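Local coordinates for periplasmic binding protein (PDB 5GJ3) that binds heme in the bacterial periplasm, here two heme molecules at once, and probably hands it on to a heme-uptake transporter, at residues A[92-97]-A[102-107]; A[145-150]-A[157-162]; A[167-170]-A[175-178]; A[216-219]-A[223-226]; A[240-245]-A[251-256]. All blocks are in the same frame, centred on the assembly; numbering follows the deposited sequence.

Contact 1 of 5, residues A[92-97]-A[102-107]; sequences TADPPS and QQKIRF. With ZN (zinc ion), chain D.
T92 lays its CB over the centre of the F107 ring, 3.3 Å from the ring centroid, in a CH-pi contact. T92 CG2 lies over F107 CD2 at 3.4 Å. OG1, anti to the backbone N (chi1 -163°), instead donates to water 1. That water also gives hydrogen bonds to A93 O and Q103 OE1 and so ties the loop to the helix. A93 CB touches Q103 OE1 at 3.7 Å. D94 splits its carboxylate between two cations. D94 OD2 binds a zinc ion at 2.0 Å, and D94 OD1 forms a salt bridge with K104 NZ at 2.9 Å, met from 45° above the carboxylate plane. K104 NZ is held further by D14, and D14 and D70 complete the protein side of the zinc site. A valine in place of F107 would probably leave T92 without the ring face it covers and open a gap beside I68. The whole is a strand-loop-helix connection after the edge strand of a parallel sheet, with a zinc-binding aspartate in the loop.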
# COMPACT_ATOMS: atom_id res chain seq x y z
N THR A 92 1.97 9.55 12.92
CA THR A 92 2.24 8.23 13.46
C THR A 92 3.30 7.42 12.67
O THR A 92 3.62 7.73 11.51
CB THR A 92 0.91 7.42 13.50
OG1 THR A 92 1.08 6.30 14.36
CG2 THR A 92 0.50 6.97 12.08
N ALA A 93 3.85 6.38 13.28
CA ALA A 93 4.78 5.47 12.56
C ALA A 93 4.03 4.69 11.50
O ALA A 93 2.81 4.47 11.61
CB ALA A 93 5.45 4.49 13.54
N ASP A 94 4.74 4.25 10.48
CA ASP A 94 4.14 3.32 9.50
C ASP A 94 5.16 2.27 9.08
O ASP A 94 5.60 2.31 7.93
CB ASP A 94 3.67 4.12 8.26
CG ASP A 94 2.82 3.28 7.28
OD1 ASP A 94 2.38 2.12 7.60
OD2 ASP A 94 2.60 3.82 6.18
N PRO A 95 5.56 1.36 10.00
CA PRO A 95 6.54 0.30 9.74
C PRO A 95 6.04 -0.71 8.67
O PRO A 95 4.83 -0.86 8.47
CB PRO A 95 6.67 -0.37 11.12
CG PRO A 95 5.29 -0.19 11.72
CD PRO A 95 5.02 1.25 11.36
N PRO A 96 6.96 -1.40 7.97
CA PRO A 96 6.62 -2.54 7.09
C PRO A 96 6.31 -3.80 7.92
O PRO A 96 7.16 -4.67 8.06
CB PRO A 96 7.89 -2.70 6.24
CG PRO A 96 8.99 -2.26 7.18
CD PRO A 96 8.41 -1.09 7.93
N SER A 97 5.10 -3.88 8.46
CA SER A 97 4.73 -4.87 9.45
C SER A 97 3.20 -5.12 9.34
O SER A 97 2.44 -4.17 9.04
CB SER A 97 5.05 -4.26 10.81
OG SER A 97 4.31 -4.88 11.83
N GLN A 102 -3.43 -2.02 12.46
CA GLN A 102 -4.00 -1.81 13.81
C GLN A 102 -3.44 -0.53 14.51
O GLN A 102 -4.16 0.25 15.15
CB GLN A 102 -3.78 -3.10 14.61
CG GLN A 102 -3.66 -3.01 16.11
CD GLN A 102 -2.33 -2.48 16.66
OE1 GLN A 102 -2.33 -1.56 17.49
NE2 GLN A 102 -1.19 -3.07 16.22
N GLN A 103 -2.13 -0.34 14.41
CA GLN A 103 -1.51 0.83 15.01
C GLN A 103 -2.03 2.14 14.37
O GLN A 103 -2.36 3.08 15.08
CB GLN A 103 -0.01 0.69 14.81
CG GLN A 103 0.87 1.51 15.71
CD GLN A 103 2.30 1.17 15.37
OE1 GLN A 103 3.07 2.01 14.90
NE2 GLN A 103 2.64 -0.13 15.48
N LYS A 104 -2.14 2.19 13.04
CA LYS A 104 -2.61 3.41 12.38
C LYS A 104 -4.09 3.67 12.67
O LYS A 104 -4.54 4.86 12.82
CB LYS A 104 -2.35 3.35 10.87
CG LYS A 104 -0.84 3.47 10.53
CD LYS A 104 -0.59 3.45 9.01
CE LYS A 104 -0.85 2.14 8.35
NZ LYS A 104 -0.43 2.08 6.88
N ILE A 105 -4.84 2.57 12.75
CA ILE A 105 -6.28 2.69 13.07
C ILE A 105 -6.49 3.28 14.46
O ILE A 105 -7.27 4.24 14.60
CB ILE A 105 -7.04 1.35 12.89
CG1 ILE A 105 -7.16 1.01 11.40
CG2 ILE A 105 -8.43 1.41 13.55
CD1 ILE A 105 -7.39 -0.48 11.19
N ARG A 106 -5.77 2.75 15.46
CA ARG A 106 -5.85 3.31 16.83
C ARG A 106 -5.41 4.77 16.93
O ARG A 106 -6.00 5.58 17.68
CB ARG A 106 -5.08 2.44 17.85
CG ARG A 106 -5.67 1.02 17.95
CD ARG A 106 -4.93 0.14 18.97
NE ARG A 106 -5.85 -0.91 19.39
CZ ARG A 106 -5.71 -2.21 19.13
NH1 ARG A 106 -4.64 -2.69 18.50
NH2 ARG A 106 -6.64 -3.08 19.56
N PHE A 107 -4.36 5.11 16.15
CA PHE A 107 -3.84 6.48 16.12
C PHE A 107 -4.91 7.47 15.60
O PHE A 107 -5.19 8.51 16.23
CB PHE A 107 -2.57 6.53 15.28
CG PHE A 107 -2.26 7.89 14.68
CD1 PHE A 107 -1.68 8.90 15.47
CD2 PHE A 107 -2.45 8.11 13.31
CE1 PHE A 107 -1.32 10.15 14.89
CE2 PHE A 107 -2.08 9.32 12.72
CZ PHE A 107 -1.50 10.38 13.52
ZN ZN D . 1.38 5.30 5.47
O HOH W 1 1.25 3.56 13.50
O HOH W 2 1.96 6.49 4.04

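Contact 2 of 5, residues A[145-150]-A[157-162]; sequences VLFLYL and QVAGRN. With HEM (protoporphyrin IX containing Fe), chain C.
Y149 and Q157 form an antiparallel hydrogen-bonded pair. Y149 N donates to Q157 O at 2.7 Å, and Q157 N returns a bond to Y149 O at 2.9 Å. From there the Y149 side chain runs to a heme. Its CB packs on Q157 CB at 4.1 Å. CG stands anti to the backbone N (chi1 174°), which carries the ring away from the 157-162 segment. CD1 and CE1 come close to pyrrole nitrogen NB, CE1 nearer. At the tip, Y149 OH binds the heme iron at 2.1 Å, and R151 makes a weak hydrogen bond to it. On the other face of the sheet, V158 CG1 meets L146 CD1 at 3.5 Å, while V158 CG2 meets L148 CD2 at 3.6 Å. An alanine at V158 is likely to leave both leucine methyls without their partners. A159 CB touches F147 CD2, and water 3 bridges F147 N to A159 O. This beta hairpin lies between strands 201-205 and 186-188, with V165 of helix 164-171 against F147 and A159.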
# COMPACT_ATOMS: atom_id res chain seq x y z
N VAL A 145 7.77 -15.46 -5.99
CA VAL A 145 6.95 -14.31 -6.43
C VAL A 145 7.90 -13.10 -6.67
O VAL A 145 8.73 -12.81 -5.81
CB VAL A 145 5.87 -13.95 -5.37
CG1 VAL A 145 5.03 -12.78 -5.83
CG2 VAL A 145 4.94 -15.15 -5.10
N LEU A 146 7.79 -12.43 -7.81
CA LEU A 146 8.61 -11.22 -8.01
C LEU A 146 7.70 -9.99 -8.14
O LEU A 146 6.82 -9.95 -9.01
CB LEU A 146 9.47 -11.38 -9.26
CG LEU A 146 10.53 -10.33 -9.49
CD1 LEU A 146 11.66 -10.39 -8.42
CD2 LEU A 146 11.08 -10.50 -10.93
N PHE A 147 7.89 -9.01 -7.27
CA PHE A 147 7.17 -7.75 -7.42
C PHE A 147 7.97 -6.75 -8.28
O PHE A 147 9.15 -6.48 -7.97
CB PHE A 147 6.91 -7.10 -6.05
CG PHE A 147 6.22 -5.76 -6.16
CD1 PHE A 147 4.85 -5.70 -6.31
CD2 PHE A 147 6.96 -4.57 -6.17
CE1 PHE A 147 4.21 -4.46 -6.45
CE2 PHE A 147 6.33 -3.33 -6.30
CZ PHE A 147 4.95 -3.29 -6.43
N LEU A 148 7.34 -6.20 -9.32
CA LEU A 148 8.01 -5.23 -10.20
C LEU A 148 7.29 -3.91 -10.05
O LEU A 148 6.05 -3.83 -10.18
CB LEU A 148 7.92 -5.61 -11.69
CG LEU A 148 8.61 -6.96 -12.01
CD1 LEU A 148 8.39 -7.39 -13.44
CD2 LEU A 148 10.10 -6.87 -11.70
N TYR A 149 8.05 -2.91 -9.71
CA TYR A 149 7.60 -1.54 -9.80
C TYR A 149 7.95 -1.07 -11.24
O TYR A 149 9.10 -1.14 -11.66
CB TYR A 149 8.33 -0.72 -8.76
CG TYR A 149 8.03 0.75 -8.91
CD1 TYR A 149 6.84 1.29 -8.38
CD2 TYR A 149 8.91 1.62 -9.62
CE1 TYR A 149 6.53 2.66 -8.54
CE2 TYR A 149 8.60 2.98 -9.79
CZ TYR A 149 7.42 3.51 -9.23
OH TYR A 149 7.10 4.87 -9.37
N LEU A 150 6.95 -0.60 -11.99
CA LEU A 150 7.09 -0.24 -13.40
C LEU A 150 6.58 1.17 -13.67
O LEU A 150 5.56 1.58 -13.13
CB LEU A 150 6.27 -1.18 -14.30
CG LEU A 150 6.51 -2.69 -14.12
CD1 LEU A 150 5.40 -3.46 -14.85
CD2 LEU A 150 7.89 -3.05 -14.65
N GLN A 157 11.94 -1.82 -11.47
CA GLN A 157 12.54 -2.02 -10.17
C GLN A 157 11.87 -3.20 -9.47
O GLN A 157 10.70 -3.49 -9.68
CB GLN A 157 12.40 -0.77 -9.29
CG GLN A 157 13.00 0.51 -9.89
CD GLN A 157 14.48 0.67 -9.59
OE1 GLN A 157 15.29 0.85 -10.50
NE2 GLN A 157 14.84 0.61 -8.32
N VAL A 158 12.65 -3.88 -8.64
CA VAL A 158 12.23 -5.09 -7.98
C VAL A 158 12.27 -4.73 -6.50
O VAL A 158 13.17 -4.01 -6.07
CB VAL A 158 13.24 -6.23 -8.27
CG1 VAL A 158 13.09 -7.37 -7.29
CG2 VAL A 158 13.10 -6.74 -9.69
N ALA A 159 11.32 -5.24 -5.72
CA ALA A 159 11.30 -5.02 -4.25
C ALA A 159 11.80 -6.23 -3.46
O ALA A 159 11.28 -7.37 -3.61
CB ALA A 159 9.89 -4.64 -3.80
N GLY A 160 12.78 -6.01 -2.60
CA GLY A 160 13.30 -7.06 -1.75
C GLY A 160 12.81 -6.86 -0.32
O GLY A 160 11.67 -6.39 -0.09
N ARG A 161 13.67 -7.21 0.63
CA ARG A 161 13.32 -7.18 2.06
C ARG A 161 13.23 -5.75 2.60
O ARG A 161 13.66 -4.78 1.92
CB ARG A 161 14.24 -8.08 2.90
CG ARG A 161 14.06 -9.54 2.51
CD ARG A 161 14.42 -10.56 3.59
NE ARG A 161 14.67 -11.88 3.00
CZ ARG A 161 15.20 -12.93 3.64
NH1 ARG A 161 15.53 -12.85 4.92
NH2 ARG A 161 15.38 -14.08 2.99
N ASN A 162 12.63 -5.63 3.79
CA ASN A 162 12.30 -4.34 4.39
C ASN A 162 11.34 -3.47 3.53
O ASN A 162 11.52 -2.26 3.43
CB ASN A 162 13.58 -3.57 4.81
CG ASN A 162 13.29 -2.52 5.87
OD1 ASN A 162 12.68 -2.82 6.90
ND2 ASN A 162 13.70 -1.27 5.62
CHA HEM C . 5.25 8.27 -10.33
CHB HEM C . 3.51 4.90 -7.28
CHC HEM C . 7.96 4.22 -5.32
CHD HEM C . 9.61 7.78 -8.21
C1A HEM C . 4.42 7.43 -9.63
C2A HEM C . 3.01 7.41 -9.78
C3A HEM C . 2.53 6.47 -8.92
C4A HEM C . 3.64 5.91 -8.24
CMA HEM C . 1.07 6.05 -8.72
CAA HEM C . 2.19 8.30 -10.72
CBA HEM C . 1.65 7.55 -11.95
CGA HEM C . 2.71 7.24 -12.99
O1A HEM C . 3.93 7.26 -12.74
O2A HEM C . 2.38 6.92 -14.15
C1B HEM C . 4.58 4.43 -6.48
C2B HEM C . 4.42 3.44 -5.46
C3B HEM C . 5.63 3.25 -4.88
C4B HEM C . 6.59 4.16 -5.60
CMB HEM C . 3.12 2.76 -5.10
CAB HEM C . 5.99 2.33 -3.79
CBB HEM C . 6.27 1.09 -4.09
C1C HEM C . 8.81 5.17 -5.91
C2C HEM C . 10.12 5.45 -5.49
C3C HEM C . 10.61 6.47 -6.33
C4C HEM C . 9.56 6.79 -7.24
CMC HEM C . 10.83 4.72 -4.36
CAC HEM C . 11.94 7.15 -6.36
CBC HEM C . 13.06 6.66 -5.83
C1D HEM C . 8.51 8.19 -8.97
C2D HEM C . 8.63 9.29 -9.95
C3D HEM C . 7.41 9.43 -10.56
C4D HEM C . 6.57 8.40 -9.93
CMD HEM C . 9.88 10.10 -10.19
CAD HEM C . 6.99 10.42 -11.64
CBD HEM C . 6.41 11.77 -11.13
CGD HEM C . 5.86 12.59 -12.30
O1D HEM C . 5.21 13.66 -12.16
O2D HEM C . 6.05 12.21 -13.48
NA HEM C . 4.82 6.48 -8.68
NB HEM C . 5.87 4.77 -6.56
NC HEM C . 8.48 5.99 -6.98
ND HEM C . 7.29 7.61 -9.06
FE HEM C . 6.63 6.23 -7.90
O HOH W 3 9.95 -9.05 -5.44

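Contact 3 of 5, residues A[167-170]-A[175-178]; sequences VMIA and INAA
I169 carries this contact with its CG2 methyl. CG1 is anti to the carbonyl carbon (chi1 -70°), which places CG2 anti to the backbone N. There I169 CG2 rests on the backbone of the short strand, 3.8 Å from I175 C and 3.9 Å from N176 N. The other branch extends through CG1, and I169 CD1 comes within 4.3 Å of N176 CG. No hydrogen bond joins the two segments. Here the chain, leaving helix 164-171, folds back so that strand 175-176 lies against the helix. The strand runs parallel to strand 144-151, and I169 also packs on V145 there. N176 holds its own amide by a different route. CG is anti to the backbone N (chi1 -177°), and N176 OD1 accepts from A178 N at 3.0 Å. This is an Asx turn, with the donor 48° above the carbonyl plane. ND2 donates to D166 and to A159 O, so both ends of the amide are engaged and its flip is fixed. I175 points away from the helix, its side chain touches P142 and H144, and it offers I169 mainly its backbone.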
# COMPACT_ATOMS: atom_id res chain seq x y z
N VAL A 167 6.50 -8.13 3.07
CA VAL A 167 5.65 -8.61 4.16
C VAL A 167 4.33 -9.22 3.64
O VAL A 167 3.87 -10.27 4.12
CB VAL A 167 5.37 -7.47 5.21
CG1 VAL A 167 4.34 -7.93 6.23
CG2 VAL A 167 6.65 -7.08 5.91
N MET A 168 3.71 -8.57 2.65
CA MET A 168 2.48 -9.13 2.08
C MET A 168 2.71 -10.50 1.38
O MET A 168 1.93 -11.42 1.52
CB MET A 168 1.83 -8.14 1.11
CG MET A 168 1.52 -6.76 1.72
SD MET A 168 0.08 -6.91 2.81
CE MET A 168 -1.26 -7.02 1.59
N ILE A 169 3.78 -10.60 0.58
CA ILE A 169 4.09 -11.86 -0.11
C ILE A 169 4.26 -12.99 0.90
O ILE A 169 3.66 -14.04 0.73
CB ILE A 169 5.34 -11.73 -1.00
CG1 ILE A 169 4.99 -10.82 -2.22
CG2 ILE A 169 5.74 -13.13 -1.55
CD1 ILE A 169 6.20 -10.38 -3.01
N ALA A 170 5.05 -12.76 1.95
CA ALA A 170 5.36 -13.83 2.94
C ALA A 170 4.13 -14.25 3.70
O ALA A 170 3.84 -15.43 3.80
CB ALA A 170 6.47 -13.41 3.91
N ILE A 175 7.05 -16.92 -1.70
CA ILE A 175 8.46 -16.62 -1.43
C ILE A 175 8.78 -15.38 -2.25
O ILE A 175 8.49 -15.35 -3.47
CB ILE A 175 9.41 -17.77 -1.87
CG1 ILE A 175 9.03 -19.11 -1.23
CG2 ILE A 175 10.87 -17.40 -1.66
CD1 ILE A 175 9.10 -19.08 0.29
N ASN A 176 9.40 -14.38 -1.61
CA ASN A 176 9.84 -13.20 -2.34
C ASN A 176 11.14 -13.58 -3.05
O ASN A 176 12.19 -13.71 -2.40
CB ASN A 176 10.00 -11.95 -1.44
CG ASN A 176 10.39 -10.68 -2.25
OD1 ASN A 176 10.61 -10.76 -3.48
ND2 ASN A 176 10.34 -9.49 -1.59
N ALA A 177 11.05 -13.81 -4.36
CA ALA A 177 12.19 -14.19 -5.22
C ALA A 177 13.28 -13.11 -5.35
O ALA A 177 14.40 -13.40 -5.80
CB ALA A 177 11.70 -14.61 -6.62
N ALA A 178 13.02 -11.87 -4.93
CA ALA A 178 14.06 -10.83 -4.99
C ALA A 178 15.24 -11.16 -4.04
O ALA A 178 16.34 -10.71 -4.30
CB ALA A 178 13.50 -9.46 -4.63

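Contact 4 of 5, residues A[216-219]-A[223-226]; sequences DGLL and GLAD
This is a small apolar contact between the end of helix 214-218 and the loop that leads to helix 228-232, far out from the centre of the chain. L218 and L224 meet through their methyls, CD1 to CD1 at 3.8 Å, with the two side chains crossing at about a right angle. L218 CG stands anti to the backbone N (chi1 173°), and its chain brings CD1 toward the loop. The same L224 CD1 also rests on L218 O at 3.7 Å. L219 adds a second contact with L224: L219 CD2 lies 4.1 Å from L224 CB and 4.0 Å from L224 O. A225 CB sits close to L219 O at 3.3 Å, and the CB atoms of L219 and A225 are 4.2 Å apart. No direct hydrogen bond joins the segments. Water 4 does so instead, donating to L219 O at 2.6 Å and accepting from A225 N at 2.8 Å. Inward, L218 packs on L150 and L224 on L148, both of strand 144-151. D216 makes a salt bridge with R233 nearby. The chemistry implies a join held by leucine methyls, with one water supplying the polar link between the carbonyl just past the helix and an amide in the loop.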
# COMPACT_ATOMS: atom_id res chain seq x y z
N ASP A 216 0.67 -8.11 -22.60
CA ASP A 216 1.41 -8.18 -23.86
C ASP A 216 2.68 -7.32 -23.84
O ASP A 216 3.76 -7.83 -24.15
CB ASP A 216 0.51 -7.87 -25.06
CG ASP A 216 -0.49 -8.99 -25.35
OD1 ASP A 216 -0.32 -10.13 -24.85
OD2 ASP A 216 -1.45 -8.75 -26.11
N GLY A 217 2.59 -6.07 -23.41
CA GLY A 217 3.82 -5.27 -23.27
C GLY A 217 4.78 -5.78 -22.19
O GLY A 217 5.99 -5.86 -22.40
N LEU A 218 4.26 -6.14 -21.02
CA LEU A 218 5.13 -6.59 -19.92
C LEU A 218 6.03 -7.76 -20.37
O LEU A 218 7.23 -7.79 -20.10
CB LEU A 218 4.26 -7.04 -18.70
CG LEU A 218 4.98 -7.69 -17.49
CD1 LEU A 218 5.80 -6.63 -16.81
CD2 LEU A 218 4.01 -8.31 -16.49
N LEU A 219 5.44 -8.71 -21.07
CA LEU A 219 6.17 -9.90 -21.49
C LEU A 219 7.12 -9.66 -22.66
O LEU A 219 7.84 -10.59 -23.07
CB LEU A 219 5.21 -11.05 -21.79
CG LEU A 219 4.45 -11.41 -20.50
CD1 LEU A 219 3.55 -12.61 -20.70
CD2 LEU A 219 5.45 -11.62 -19.36
N GLY A 223 13.62 -11.30 -20.98
CA GLY A 223 13.71 -12.28 -19.89
C GLY A 223 12.38 -12.69 -19.28
O GLY A 223 12.22 -13.84 -18.87
N LEU A 224 11.39 -11.78 -19.24
CA LEU A 224 10.13 -12.10 -18.54
C LEU A 224 9.25 -13.11 -19.23
O LEU A 224 8.65 -13.93 -18.53
CB LEU A 224 9.29 -10.86 -18.19
CG LEU A 224 9.99 -9.82 -17.35
CD1 LEU A 224 9.02 -8.70 -17.02
CD2 LEU A 224 10.50 -10.49 -16.09
N ALA A 225 9.14 -13.09 -20.56
CA ALA A 225 8.26 -14.08 -21.25
C ALA A 225 8.66 -15.55 -20.94
O ALA A 225 7.81 -16.43 -20.96
CB ALA A 225 8.20 -13.86 -22.76
N ASP A 226 9.94 -15.78 -20.66
CA ASP A 226 10.43 -17.15 -20.53
C ASP A 226 10.56 -17.61 -19.05
O ASP A 226 10.90 -18.77 -18.83
CB ASP A 226 11.72 -17.37 -21.33
CG ASP A 226 11.47 -17.45 -22.86
OD1 ASP A 226 10.30 -17.54 -23.31
OD2 ASP A 226 12.45 -17.43 -23.64
O HOH W 4 10.27 -11.45 -22.47

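Contact 5 of 5, residues A[240-245]-A[251-256]; sequences DLYLLG and GQALTD. With ZN (zinc ion), chain G; HEM (protoporphyrin IX containing Fe), chain B.
D256 OD2 is gripped by Y242 OH, which donates to it at 2.7 Å, and by water 7 at 2.8 Å. The hydroxyl comes from 51° above the carboxylate plane, while OD2 itself lies at the edge of the tyrosine ring, near the ring plane. The other carboxylate oxygen, D256 OD1, binds a zinc ion at 2.0 Å. Waters 6 and 7 are also on this zinc, and water 6 donates to Q252 O. The metal would be expected to draw charge from the carboxylate. With CG anti to the backbone N (chi1 -178°), the Y242 side chain extends from its own helix and its ring end lands on helix 250-267. There A253 CB sits over one face of the Y242 ring, 3.9 Å from the centroid, as a CH-pi contact. Q252 CB touches Y242 OH at 3.5 Å. A253 CB also comes within 4.4 Å of L243 CA. At the start of the short helix, D240 CG approaches methyl CMB of one heme at 3.6 Å. The segments of the two helices run nearly perpendicular, at 87°. Helix 240-244 stands between the heme pocket and helix 250-267, M168 of helix 164-171 packs on A253, and L254 faces helix 115-136.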
# COMPACT_ATOMS: atom_id res chain seq x y z
N ASP A 240 -2.30 0.05 -6.20
CA ASP A 240 -1.25 0.37 -5.23
C ASP A 240 -1.68 0.59 -3.76
O ASP A 240 -1.07 0.03 -2.85
CB ASP A 240 -0.37 1.55 -5.66
CG ASP A 240 -1.17 2.73 -6.23
OD1 ASP A 240 -2.34 2.93 -5.86
OD2 ASP A 240 -0.61 3.46 -7.09
N LEU A 241 -2.70 1.43 -3.52
CA LEU A 241 -3.10 1.67 -2.13
C LEU A 241 -3.63 0.34 -1.49
O LEU A 241 -3.40 0.05 -0.32
CB LEU A 241 -4.14 2.81 -2.06
CG LEU A 241 -4.56 3.36 -0.68
CD1 LEU A 241 -3.37 3.76 0.21
CD2 LEU A 241 -5.52 4.54 -0.85
N TYR A 242 -4.35 -0.44 -2.27
CA TYR A 242 -4.91 -1.69 -1.81
C TYR A 242 -3.83 -2.68 -1.45
O TYR A 242 -3.85 -3.28 -0.38
CB TYR A 242 -5.75 -2.28 -2.93
CG TYR A 242 -6.48 -3.58 -2.62
CD1 TYR A 242 -7.40 -3.67 -1.57
CD2 TYR A 242 -6.28 -4.71 -3.42
CE1 TYR A 242 -8.09 -4.85 -1.32
CE2 TYR A 242 -6.99 -5.91 -3.19
CZ TYR A 242 -7.88 -5.97 -2.13
OH TYR A 242 -8.57 -7.12 -1.87
N LEU A 243 -2.88 -2.90 -2.35
CA LEU A 243 -1.79 -3.84 -2.05
C LEU A 243 -0.82 -3.37 -0.94
O LEU A 243 -0.44 -4.15 -0.08
CB LEU A 243 -1.00 -4.16 -3.31
CG LEU A 243 0.25 -5.03 -3.14
CD1 LEU A 243 -0.10 -6.44 -2.68
CD2 LEU A 243 1.04 -5.05 -4.45
N LEU A 244 -0.45 -2.10 -0.98
CA LEU A 244 0.70 -1.58 -0.23
C LEU A 244 0.38 -0.60 0.92
O LEU A 244 1.28 -0.30 1.73
CB LEU A 244 1.67 -0.91 -1.21
CG LEU A 244 2.25 -1.83 -2.29
CD1 LEU A 244 3.09 -0.94 -3.20
CD2 LEU A 244 3.14 -2.91 -1.66
N GLY A 245 -0.87 -0.14 1.00
CA GLY A 245 -1.32 0.77 2.09
C GLY A 245 -1.26 0.31 3.55
O GLY A 245 -1.17 1.16 4.47
N GLY A 251 -6.25 -7.36 5.11
CA GLY A 251 -6.75 -8.70 5.12
C GLY A 251 -7.40 -9.08 3.79
O GLY A 251 -7.27 -10.20 3.35
N GLN A 252 -8.10 -8.16 3.15
CA GLN A 252 -8.73 -8.47 1.87
C GLN A 252 -7.63 -8.65 0.81
O GLN A 252 -7.72 -9.52 -0.02
CB GLN A 252 -9.69 -7.34 1.47
CG GLN A 252 -10.89 -7.22 2.42
CD GLN A 252 -11.55 -5.86 2.33
OE1 GLN A 252 -11.54 -5.22 1.27
NE2 GLN A 252 -12.06 -5.37 3.44
N ALA A 253 -6.59 -7.82 0.85
CA ALA A 253 -5.52 -7.94 -0.17
C ALA A 253 -4.71 -9.23 0.03
O ALA A 253 -4.38 -9.90 -0.95
CB ALA A 253 -4.61 -6.69 -0.18
N LEU A 254 -4.44 -9.59 1.29
CA LEU A 254 -3.79 -10.87 1.61
C LEU A 254 -4.55 -12.07 1.11
O LEU A 254 -3.94 -13.02 0.64
CB LEU A 254 -3.55 -11.05 3.11
CG LEU A 254 -2.35 -10.35 3.67
CD1 LEU A 254 -2.33 -10.59 5.20
CD2 LEU A 254 -1.05 -10.82 2.99
N THR A 255 -5.88 -12.00 1.19
CA THR A 255 -6.75 -13.12 0.77
C THR A 255 -6.62 -13.24 -0.76
O THR A 255 -6.50 -14.34 -1.28
CB THR A 255 -8.26 -12.84 1.17
OG1 THR A 255 -8.41 -12.82 2.60
CG2 THR A 255 -9.22 -13.84 0.56
N ASP A 256 -6.67 -12.11 -1.47
CA ASP A 256 -6.54 -12.19 -2.94
C ASP A 256 -5.16 -12.79 -3.30
O ASP A 256 -5.10 -13.64 -4.20
CB ASP A 256 -6.70 -10.83 -3.62
CG ASP A 256 -8.10 -10.26 -3.48
OD1 ASP A 256 -9.03 -11.01 -3.11
OD2 ASP A 256 -8.27 -9.03 -3.70
ZN ZN G . -10.97 -10.47 -2.75
CHA HEM B . 5.41 9.49 -6.31
CHB HEM B . 1.50 7.04 -4.78
CHC HEM B . 4.53 4.69 -1.74
CHD HEM B . 8.26 7.56 -2.95
C1A HEM B . 4.14 9.00 -6.17
C2A HEM B . 3.04 9.51 -6.90
C3A HEM B . 1.91 8.87 -6.48
C4A HEM B . 2.33 7.92 -5.49
CMA HEM B . 0.48 9.11 -6.98
CAA HEM B . 3.15 10.63 -7.92
CBA HEM B . 3.30 11.95 -7.12
CGA HEM B . 3.89 13.08 -7.92
O1A HEM B . 4.47 12.84 -8.98
O2A HEM B . 3.85 14.28 -7.53
C1B HEM B . 2.01 6.13 -3.82
C2B HEM B . 1.24 5.12 -3.16
C3B HEM B . 2.10 4.44 -2.32
C4B HEM B . 3.41 5.09 -2.47
CMB HEM B . -0.22 4.80 -3.38
CAB HEM B . 1.85 3.30 -1.40
CBB HEM B . 0.62 3.07 -0.90
C1C HEM B . 5.81 5.20 -1.82
C2C HEM B . 6.95 4.64 -1.21
C3C HEM B . 8.03 5.47 -1.56
C4C HEM B . 7.51 6.51 -2.41
CMC HEM B . 6.93 3.39 -0.33
CAC HEM B . 9.46 5.35 -1.16
CBC HEM B . 9.93 4.32 -0.45
C1D HEM B . 7.73 8.28 -4.01
C2D HEM B . 8.58 9.25 -4.74
C3D HEM B . 7.80 9.79 -5.67
C4D HEM B . 6.48 9.15 -5.50
CMD HEM B . 10.06 9.55 -4.48
CAD HEM B . 8.19 10.86 -6.68
CBD HEM B . 7.53 12.19 -6.12
CGD HEM B . 8.35 12.98 -5.12
O1D HEM B . 9.60 12.86 -5.07
O2D HEM B . 7.83 13.83 -4.33
NA HEM B . 3.69 8.09 -5.27
NB HEM B . 3.25 6.11 -3.34
NC HEM B . 6.15 6.32 -2.52
ND HEM B . 6.44 8.27 -4.46
FE HEM B . 4.89 7.25 -3.91
O HOH W 5 -11.75 -5.93 -1.69
O HOH W 6 -10.36 -10.12 -0.85
O HOH W 7 -11.00 -8.88 -4.13

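Contact 5 lies nearest the middle of the chain and meets three of the others. K104 NZ of contact 1 reaches G245 O at 2.7 Å, F147 CE1 of contact 2 packs on L243 CD2 at 3.8 Å, and M168 CE of contact 3 rests on A253 CB, also at 3.8 Å. Contacts 2 and 3 share one sheet, where V145 N and I175 O lie 2.6 Å apart in a probable hydrogen bond. Contact 4 backs onto contact 2 through L148 and L150. Contacts 1 and 4 are about 37 Å apart between centres. Contact 2 supplies the tyrosine on the iron of one heme, contact 5 touches both hemes through D240, and the side chain of D94 in contact 1 is about 7 Å from a heme.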